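Local coordinates for protein alpha-amylase (Eubacterium rectale DSM 17629, PDB 6AZ5) that probably binds starch through a carbohydrate-binding module of family CBM41, part of a surface-anchored alpha-amylase of a human gut bacterium, at residues A[49-54]-A[99-104]; A[91-96]-A[108-113]. All coordinates share one frame; numbering follows the deposited sequence.

From the N terminus, strand 3-10 comes first and pairs with both strands of contact 1, antiparallel to strand 49-58 and parallel to strand 99-103. Contact 1 (49-54 with 99-104) closes a long excursion of 44 residues that takes in strands 66-72 and 88-91. Contact 2 (91-96 with 108-113) closes a much shorter one, 11 residues that include strand 99-103, and joins the turn after strand 88-91 to the C-terminal loop. The segments alternate along the chain, so the two closures cross rather than nest. They also touch: Tyr-101 N lies 2.7 Å from Val-109 O, a probable hydrogen bond, and the Tyr-101 ring packs on the backbone of Glu-111 and Lys-112, its CB on the Pro-113 ring.

Contact 1 (A[49-54]-A[99-104]); sequences VTWFKQ and VLYYVD
Trp-51 presents one face of its six-membered ring to the edge of Tyr-101 in an edge-to-face aromatic pair. The contact lies within the all-beta CBM41 module, between two strands that are not direct neighbours: strand 3-10 pairs with both, and the axes of 49-54 and 99-103 come no closer than 9.0 Å, at 121° to each other. The two ring planes meet at 72°. Tyr-101 CD1 stands over the rim of the indole rather than its middle, 4.1 Å from Trp-51 CH2.

The far end of the indole reaches two further residues. Val-103 brings its CG2 methyl in obliquely, 3.7 Å from Trp-51 CH2. That branch is the one set anti to the carbonyl carbon, while CG1 lies anti to the backbone N (chi1 163°). No hydrogen bond joins the two segments, so shape and apolar surface carry the contact. On the five-membered ring, NE1 bonds Asp-44 OD2; this polar grip probably limits the ring's rotation. Ile-115 of the C-terminal tail also packs on Trp-51, and Tyr-8 on strand 3-10 meets the Tyr-101 ring. An alanine in place of Trp-51 would probably open a gap between Tyr-101 and Val-103 and leave the Asp-44 carboxylate without its indole donor. The second residue at the far end is Tyr-102, whose carbonyl O approaches the indole at its edge, near the ring plane and without a hydrogen bond, 3.7 Å from the carbon Trp-51 CZ3.

Contact 2 (A[91-96]-A[108-113]); sequences TISGDE and PVHEKP
His-110 lays the CE1-NE2 side of its imidazole against the Thr-91 carbonyl and the Ser-93 side chain, joining the C-terminal loop to the turn that follows strand 88-91. Thr-91 O sits at the ring edge, in the ring plane, only 3.0 Å from His-110 CE1, a close approach of an oxygen to a polarised C-H. The same oxygen is 3.4 Å from His-110 NE2, but the angle is too poor for a hydrogen bond. Ser-93 comes in obliquely, neither over the face nor at the edge, with its CB 3.4 Å from His-110 NE2.

The first torsion of His-110, with CG anti to the carbonyl carbon and beside the backbone N (chi1 -76°), carries the ring toward 91-96. Its NE2 is hydrogen-bonded to Glu-98 OE2, and the Glu-98 carboxylate also bonds the backbone N atoms of Ser-93 and Gly-94. One acidic group therefore connects the histidine to the turn it packs on, although no hydrogen bond runs directly between 91-96 and 108-113. His-110 also packs against Leu-100 of strand 99-103.

The turn has its own internal brace. Asp-95 N donates to Ser-93 OG over 3.1 Å at an angle of 156°, forming an ST turn, and Gly-94 between them takes a positive phi of 73°. The serine hydroxyl, set between the backbone N and the carbonyl carbon, accepts this bond. Asp-95 OD2 lies 5.3 Å from His-110 NE2, with no direct pairing. With the Glu-98 carboxylate bonded to the ring and the Asp-95 carboxylate nearby, protonation of His-110 would probably be favoured, and a positive charge there would be likely to strengthen the link between the two loops.

Contact 1 (A[49-54]-A[99-104])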
ATOM      1  N   VAL A  49      -1.226 -11.694 -11.778  1.00 29.67           N
ATOM      2  CA  VAL A  49      -0.949 -11.776 -10.345  1.00 27.14           C
ATOM      3  C   VAL A  49      -2.069 -11.105  -9.542  1.00 28.04           C
ATOM      4  O   VAL A  49      -2.880 -10.355 -10.091  1.00 24.19           O
ATOM      5  CB  VAL A  49       0.389 -11.116  -9.984  1.00 32.07           C
ATOM      6  CG1 VAL A  49       1.537 -11.815 -10.698  1.00 36.69           C
ATOM      7  CG2 VAL A  49       0.357  -9.626 -10.327  1.00 29.03           C
ATOM      8  N   THR A  50      -2.110 -11.370  -8.240  1.00 26.19           N
ATOM      9  CA  THR A  50      -3.120 -10.759  -7.376  1.00 27.74           C
ATOM     10  C   THR A  50      -2.491  -9.790  -6.374  1.00 25.89           C
ATOM     11  O   THR A  50      -1.501 -10.113  -5.717  1.00 27.69           O
ATOM     12  CB  THR A  50      -3.931 -11.830  -6.621  1.00 29.86           C
ATOM     13  OG1 THR A  50      -4.577 -12.685  -7.570  1.00 27.90           O
ATOM     14  CG2 THR A  50      -4.987 -11.186  -5.736  1.00 25.10           C
ATOM     15  N   TRP A  51      -3.067  -8.596  -6.271  1.00 24.89           N
ATOM     16  CA  TRP A  51      -2.581  -7.585  -5.337  1.00 22.56           C
ATOM     17  C   TRP A  51      -3.446  -7.525  -4.082  1.00 18.87           C
ATOM     18  O   TRP A  51      -4.644  -7.787  -4.144  1.00 19.72           O
ATOM     19  CB  TRP A  51      -2.571  -6.196  -5.986  1.00 20.44           C
ATOM     20  CG  TRP A  51      -1.754  -6.051  -7.233  1.00 18.29           C
ATOM     21  CD1 TRP A  51      -2.042  -6.552  -8.473  1.00 18.26           C
ATOM     22  CD2 TRP A  51      -0.540  -5.307  -7.372  1.00 17.17           C
ATOM     23  NE1 TRP A  51      -1.065  -6.186  -9.369  1.00 18.03           N
ATOM     24  CE2 TRP A  51      -0.131  -5.420  -8.718  1.00 21.41           C
ATOM     25  CE3 TRP A  51       0.253  -4.569  -6.489  1.00 16.66           C
ATOM     26  CZ2 TRP A  51       1.025  -4.819  -9.197  1.00 18.56           C
ATOM     27  CZ3 TRP A  51       1.401  -3.972  -6.967  1.00 18.46           C
ATOM     28  CH2 TRP A  51       1.778  -4.100  -8.307  1.00 19.72           C
ATOM     29  N   PHE A  52      -2.839  -7.171  -2.950  1.00 17.03           N
ATOM     30  CA  PHE A  52      -3.607  -6.697  -1.798  1.00 17.30           C
ATOM     31  C   PHE A  52      -4.137  -5.307  -2.136  1.00 18.87           C
ATOM     32  O   PHE A  52      -3.448  -4.529  -2.787  1.00 14.51           O
ATOM     33  CB  PHE A  52      -2.749  -6.622  -0.525  1.00 18.71           C
ATOM     34  CG  PHE A  52      -2.284  -7.957  -0.012  1.00 23.91           C
ATOM     35  CD1 PHE A  52      -1.080  -8.495  -0.439  1.00 23.91           C
ATOM     36  CD2 PHE A  52      -3.042  -8.664   0.910  1.00 20.96           C
ATOM     37  CE1 PHE A  52      -0.646  -9.717   0.036  1.00 26.73           C
ATOM     38  CE2 PHE A  52      -2.617  -9.887   1.386  1.00 22.44           C
ATOM     39  CZ  PHE A  52      -1.417 -10.415   0.949  1.00 27.02           C
ATOM     40  N   LYS A  53      -5.344  -4.972  -1.697  1.00 18.66           N
ATOM     41  CA  LYS A  53      -5.815  -3.611  -1.914  1.00 17.05           C
ATOM     42  C   LYS A  53      -6.445  -3.024  -0.662  1.00 16.26           C
ATOM     43  O   LYS A  53      -6.928  -3.749   0.208  1.00 16.43           O
ATOM     44  CB  LYS A  53      -6.810  -3.560  -3.080  1.00 16.04           C
ATOM     45  CG  LYS A  53      -8.261  -3.686  -2.679  1.00 18.25           C
ATOM     46  CD  LYS A  53      -9.187  -3.670  -3.887  1.00 24.98           C
ATOM     47  CE  LYS A  53     -10.620  -4.005  -3.477  1.00 20.69           C
ATOM     48  NZ  LYS A  53     -11.464  -4.322  -4.658  1.00 27.61           N
ATOM     49  N   GLN A  54      -6.409  -1.699  -0.578  1.00 14.73           N
ATOM     50  CA  GLN A  54      -7.166  -0.964   0.423  1.00 13.68           C
ATOM     51  C   GLN A  54      -7.317   0.480  -0.034  1.00 16.29           C
ATOM     52  O   GLN A  54      -6.573   0.946  -0.898  1.00 12.38           O
ATOM     53  CB  GLN A  54      -6.485  -1.024   1.785  1.00 13.25           C
ATOM     54  CG  GLN A  54      -5.130  -0.347   1.840  1.00 13.53           C
ATOM     55  CD  GLN A  54      -4.561  -0.324   3.247  1.00 17.51           C
ATOM     56  OE1 GLN A  54      -5.199   0.161   4.181  1.00 14.64           O
ATOM     57  NE2 GLN A  54      -3.362  -0.871   3.407  1.00 16.47           N
ATOM     58  N   VAL A  99      -4.477   5.787  -7.855  1.00 21.07           N
ATOM     59  CA  VAL A  99      -4.067   4.437  -7.526  1.00 20.60           C
ATOM     60  C   VAL A  99      -2.556   4.387  -7.362  1.00 19.90           C
ATOM     61  O   VAL A  99      -1.820   4.901  -8.200  1.00 17.63           O
ATOM     62  CB  VAL A  99      -4.514   3.444  -8.609  1.00 19.73           C
ATOM     63  CG1 VAL A  99      -3.912   2.073  -8.365  1.00 22.10           C
ATOM     64  CG2 VAL A  99      -6.029   3.365  -8.635  1.00 16.89           C
ATOM     65  N   LEU A 100      -2.097   3.790  -6.265  1.00 21.37           N
ATOM     66  CA  LEU A 100      -0.673   3.548  -6.069  1.00 17.90           C
ATOM     67  C   LEU A 100      -0.350   2.061  -6.213  1.00 20.50           C
ATOM     68  O   LEU A 100      -1.089   1.198  -5.728  1.00 13.87           O
ATOM     69  CB  LEU A 100      -0.215   4.068  -4.707  1.00 16.92           C
ATOM     70  CG  LEU A 100       0.172   5.552  -4.621  1.00 19.88           C
ATOM     71  CD1 LEU A 100       1.216   5.907  -5.662  1.00 16.45           C
ATOM     72  CD2 LEU A 100      -1.041   6.473  -4.741  1.00 17.14           C
ATOM     73  N   TYR A 101       0.745   1.773  -6.909  1.00 18.52           N
ATOM     74  CA  TYR A 101       1.226   0.408  -7.062  1.00 20.64           C
ATOM     75  C   TYR A 101       2.495   0.206  -6.253  1.00 22.60           C
ATOM     76  O   TYR A 101       3.555   0.743  -6.574  1.00 21.58           O
ATOM     77  CB  TYR A 101       1.480   0.079  -8.525  1.00 21.89           C
ATOM     78  CG  TYR A 101       0.236   0.122  -9.370  1.00 22.23           C
ATOM     79  CD1 TYR A 101      -0.559  -1.004  -9.534  1.00 23.98           C
ATOM     80  CD2 TYR A 101      -0.154   1.296  -9.992  1.00 22.07           C
ATOM     81  CE1 TYR A 101      -1.704  -0.959 -10.305  1.00 28.01           C
ATOM     82  CE2 TYR A 101      -1.289   1.350 -10.762  1.00 26.27           C
ATOM     83  CZ  TYR A 101      -2.063   0.225 -10.917  1.00 26.40           C
ATOM     84  OH  TYR A 101      -3.197   0.293 -11.688  1.00 22.71           O
ATOM     85  N   TYR A 102       2.364  -0.567  -5.187  1.00 16.84           N
ATOM     86  CA  TYR A 102       3.459  -0.801  -4.275  1.00 19.33           C
ATOM     87  C   TYR A 102       3.932  -2.238  -4.437  1.00 23.58           C
ATOM     88  O   TYR A 102       3.302  -3.176  -3.954  1.00 16.70           O
ATOM     89  CB  TYR A 102       3.018  -0.485  -2.841  1.00 21.05           C
ATOM     90  CG  TYR A 102       4.043  -0.717  -1.752  1.00 23.29           C
ATOM     91  CD1 TYR A 102       5.391  -0.876  -2.046  1.00 18.80           C
ATOM     92  CD2 TYR A 102       3.663  -0.701  -0.411  1.00 19.94           C
ATOM     93  CE1 TYR A 102       6.323  -1.072  -1.043  1.00 20.86           C
ATOM     94  CE2 TYR A 102       4.589  -0.885   0.600  1.00 20.66           C
ATOM     95  CZ  TYR A 102       5.920  -1.069   0.277  1.00 24.85           C
ATOM     96  OH  TYR A 102       6.852  -1.251   1.273  1.00 17.32           O
ATOM     97  N   VAL A 103       5.041  -2.391  -5.152  1.00 24.95           N
ATOM     98  CA  VAL A 103       5.738  -3.665  -5.215  1.00 21.60           C
ATOM     99  C   VAL A 103       6.731  -3.706  -4.066  1.00 23.15           C
ATOM    100  O   VAL A 103       7.541  -2.793  -3.910  1.00 27.44           O
ATOM    101  CB  VAL A 103       6.467  -3.868  -6.557  1.00 22.98           C
ATOM    102  CG1 VAL A 103       7.506  -4.976  -6.439  1.00 24.84           C
ATOM    103  CG2 VAL A 103       5.467  -4.183  -7.660  1.00 18.31           C
ATOM    104  N   ASP A 104       6.632  -4.746  -3.242  1.00 28.19           N
ATOM    105  CA  ASP A 104       7.565  -4.954  -2.147  1.00 25.93           C
ATOM    106  C   ASP A 104       8.986  -4.876  -2.694  1.00 28.47           C
ATOM    107  O   ASP A 104       9.330  -5.598  -3.631  1.00 28.35           O
ATOM    108  CB  ASP A 104       7.312  -6.304  -1.471  1.00 28.12           C
ATOM    109  CG  ASP A 104       8.092  -6.462  -0.187  1.00 32.45           C
ATOM    110  OD1 ASP A 104       7.606  -5.988   0.859  1.00 34.69           O
ATOM    111  OD2 ASP A 104       9.197  -7.047  -0.221  1.00 33.19           O
TER

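Contact 2 (A[91-96]-A[108-113])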
ATOM      1  N   THR A  91       4.029  10.528  -3.305  1.00 20.50           N
ATOM      2  CA  THR A  91       3.346  11.800  -3.153  1.00 17.10           C
ATOM      3  C   THR A  91       1.877  11.638  -3.518  1.00 14.88           C
ATOM      4  O   THR A  91       1.547  11.049  -4.539  1.00 20.33           O
ATOM      5  CB  THR A  91       4.005  12.892  -4.021  1.00 18.46           C
ATOM      6  OG1 THR A  91       5.383  13.023  -3.650  1.00 19.23           O
ATOM      7  CG2 THR A  91       3.308  14.231  -3.834  1.00 18.89           C
ATOM      8  N   ILE A  92       0.998  12.145  -2.664  1.00 19.91           N
ATOM      9  CA  ILE A  92      -0.432  12.091  -2.923  1.00 19.76           C
ATOM     10  C   ILE A  92      -0.785  13.029  -4.076  1.00 17.53           C
ATOM     11  O   ILE A  92      -0.677  14.246  -3.948  1.00 19.01           O
ATOM     12  CB  ILE A  92      -1.227  12.462  -1.666  1.00 22.01           C
ATOM     13  CG1 ILE A  92      -0.791  11.572  -0.496  1.00 16.76           C
ATOM     14  CG2 ILE A  92      -2.723  12.360  -1.923  1.00 18.75           C
ATOM     15  CD1 ILE A  92      -1.227  12.097   0.855  1.00 20.95           C
ATOM     16  N   SER A  93      -1.190  12.451  -5.205  1.00 22.15           N
ATOM     17  CA  SER A  93      -1.439  13.217  -6.428  1.00 20.32           C
ATOM     18  C   SER A  93      -2.799  13.906  -6.435  1.00 21.11           C
ATOM     19  O   SER A  93      -2.986  14.917  -7.106  1.00 28.96           O
ATOM     20  CB  SER A  93      -1.335  12.310  -7.656  1.00 22.77           C
ATOM     21  OG  SER A  93      -2.503  11.523  -7.813  1.00 25.12           O
ATOM     22  N   GLY A  94      -3.756  13.354  -5.703  1.00 22.21           N
ATOM     23  CA  GLY A  94      -5.093  13.913  -5.693  1.00 18.72           C
ATOM     24  C   GLY A  94      -5.846  13.648  -6.985  1.00 20.71           C
ATOM     25  O   GLY A  94      -6.856  14.291  -7.255  1.00 24.65           O
ATOM     26  N   ASP A  95      -5.360  12.704  -7.789  1.00 22.16           N
ATOM     27  CA  ASP A  95      -6.045  12.350  -9.033  1.00 25.39           C
ATOM     28  C   ASP A  95      -7.444  11.824  -8.728  1.00 26.07           C
ATOM     29  O   ASP A  95      -7.726  11.406  -7.604  1.00 25.24           O
ATOM     30  CB  ASP A  95      -5.255  11.310  -9.838  1.00 23.79           C
ATOM     31  CG  ASP A  95      -4.035  11.908 -10.550  1.00 31.83           C
ATOM     32  OD1 ASP A  95      -4.014  13.134 -10.800  1.00 37.66           O
ATOM     33  OD2 ASP A  95      -3.096  11.147 -10.875  1.00 28.47           O
ATOM     34  N   GLU A  96      -8.313  11.862  -9.735  1.00 30.49           N
ATOM     35  CA  GLU A  96      -9.702  11.423  -9.606  1.00 35.90           C
ATOM     36  C   GLU A  96      -9.805  10.019  -9.017  1.00 31.03           C
ATOM     37  O   GLU A  96     -10.412   9.819  -7.963  1.00 33.53           O
ATOM     38  CB  GLU A  96     -10.399  11.477 -10.971  1.00 33.57           C
ATOM     39  CG  GLU A  96     -11.822  10.905 -11.013  1.00 40.39           C
ATOM     40  CD  GLU A  96     -12.726  11.389  -9.888  1.00 45.94           C
ATOM     41  OE1 GLU A  96     -12.524  12.513  -9.373  1.00 47.94           O
ATOM     42  OE2 GLU A  96     -13.656  10.635  -9.524  1.00 45.41           O
ATOM     43  N   PRO A 108       6.245   3.051  -3.818  1.00 21.44           N
ATOM     44  CA  PRO A 108       5.001   2.896  -4.578  1.00 19.75           C
ATOM     45  C   PRO A 108       4.935   3.919  -5.709  1.00 24.47           C
ATOM     46  O   PRO A 108       5.426   5.040  -5.544  1.00 15.73           O
ATOM     47  CB  PRO A 108       3.903   3.146  -3.532  1.00 21.56           C
ATOM     48  CG  PRO A 108       4.585   2.984  -2.194  1.00 19.74           C
ATOM     49  CD  PRO A 108       5.989   3.466  -2.427  1.00 19.83           C
ATOM     50  N   VAL A 109       4.350   3.534  -6.840  1.00 21.58           N
ATOM     51  CA  VAL A 109       4.261   4.424  -7.992  1.00 24.85           C
ATOM     52  C   VAL A 109       2.843   4.522  -8.547  1.00 26.33           C
ATOM     53  O   VAL A 109       2.030   3.610  -8.380  1.00 21.64           O
ATOM     54  CB  VAL A 109       5.192   3.965  -9.113  1.00 25.05           C
ATOM     55  CG1 VAL A 109       6.645   4.262  -8.745  1.00 21.48           C
ATOM     56  CG2 VAL A 109       4.969   2.487  -9.398  1.00 24.63           C
ATOM     57  N   HIS A 110       2.557   5.634  -9.217  1.00 24.37           N
ATOM     58  CA  HIS A 110       1.222   5.887  -9.744  1.00 24.85           C
ATOM     59  C   HIS A 110       0.904   5.090 -10.999  1.00 21.24           C
ATOM     60  O   HIS A 110      -0.263   4.957 -11.369  1.00 32.95           O
ATOM     61  CB  HIS A 110       1.039   7.374 -10.028  1.00 24.44           C
ATOM     62  CG  HIS A 110       0.814   8.196  -8.798  1.00 18.70           C
ATOM     63  ND1 HIS A 110       1.832   8.883  -8.169  1.00 17.22           N
ATOM     64  CD2 HIS A 110      -0.301   8.424  -8.076  1.00 19.63           C
ATOM     65  CE1 HIS A 110       1.345   9.509  -7.115  1.00 19.24           C
ATOM     66  NE2 HIS A 110       0.050   9.249  -7.032  1.00 20.62           N
ATOM     67  N   GLU A 111       1.924   4.557 -11.658  1.00 27.05           N
ATOM     68  CA  GLU A 111       1.664   3.753 -12.844  1.00 29.74           C
ATOM     69  C   GLU A 111       1.966   2.281 -12.608  1.00 30.80           C
ATOM     70  O   GLU A 111       2.946   1.924 -11.954  1.00 27.90           O
ATOM     71  CB  GLU A 111       2.458   4.260 -14.039  1.00 33.55           C
ATOM     72  CG  GLU A 111       1.785   3.929 -15.364  1.00 35.32           C
ATOM     73  CD  GLU A 111       2.136   4.912 -16.464  1.00 39.41           C
ATOM     74  OE1 GLU A 111       2.195   6.131 -16.185  1.00 38.77           O
ATOM     75  OE2 GLU A 111       2.354   4.463 -17.607  1.00 38.25           O
ATOM     76  N   LYS A 112       1.100   1.439 -13.158  1.00 30.70           N
ATOM     77  CA  LYS A 112       1.170  -0.004 -12.987  1.00 29.47           C
ATOM     78  C   LYS A 112       2.439  -0.593 -13.592  1.00 31.49           C
ATOM     79  O   LYS A 112       2.683  -0.448 -14.788  1.00 33.05           O
ATOM     80  CB  LYS A 112      -0.066  -0.641 -13.613  1.00 28.32           C
ATOM     81  CG  LYS A 112      -0.083  -2.142 -13.626  1.00 27.54           C
ATOM     82  CD  LYS A 112      -1.422  -2.608 -14.151  1.00 34.56           C
ATOM     83  CE  LYS A 112      -1.352  -4.023 -14.655  1.00 37.32           C
ATOM     84  NZ  LYS A 112      -2.713  -4.551 -14.956  1.00 40.28           N
ATOM     85  N   PRO A 113       3.252  -1.258 -12.758  1.00 28.77           N
ATOM     86  CA  PRO A 113       4.509  -1.879 -13.186  1.00 25.16           C
ATOM     87  C   PRO A 113       4.327  -3.257 -13.807  1.00 27.63           C
ATOM     88  O   PRO A 113       3.237  -3.827 -13.761  1.00 29.64           O
ATOM     89  CB  PRO A 113       5.306  -1.981 -11.883  1.00 26.88           C
ATOM     90  CG  PRO A 113       4.275  -2.119 -10.837  1.00 21.90           C
ATOM     91  CD  PRO A 113       3.087  -1.309 -11.297  1.00 20.87           C
TER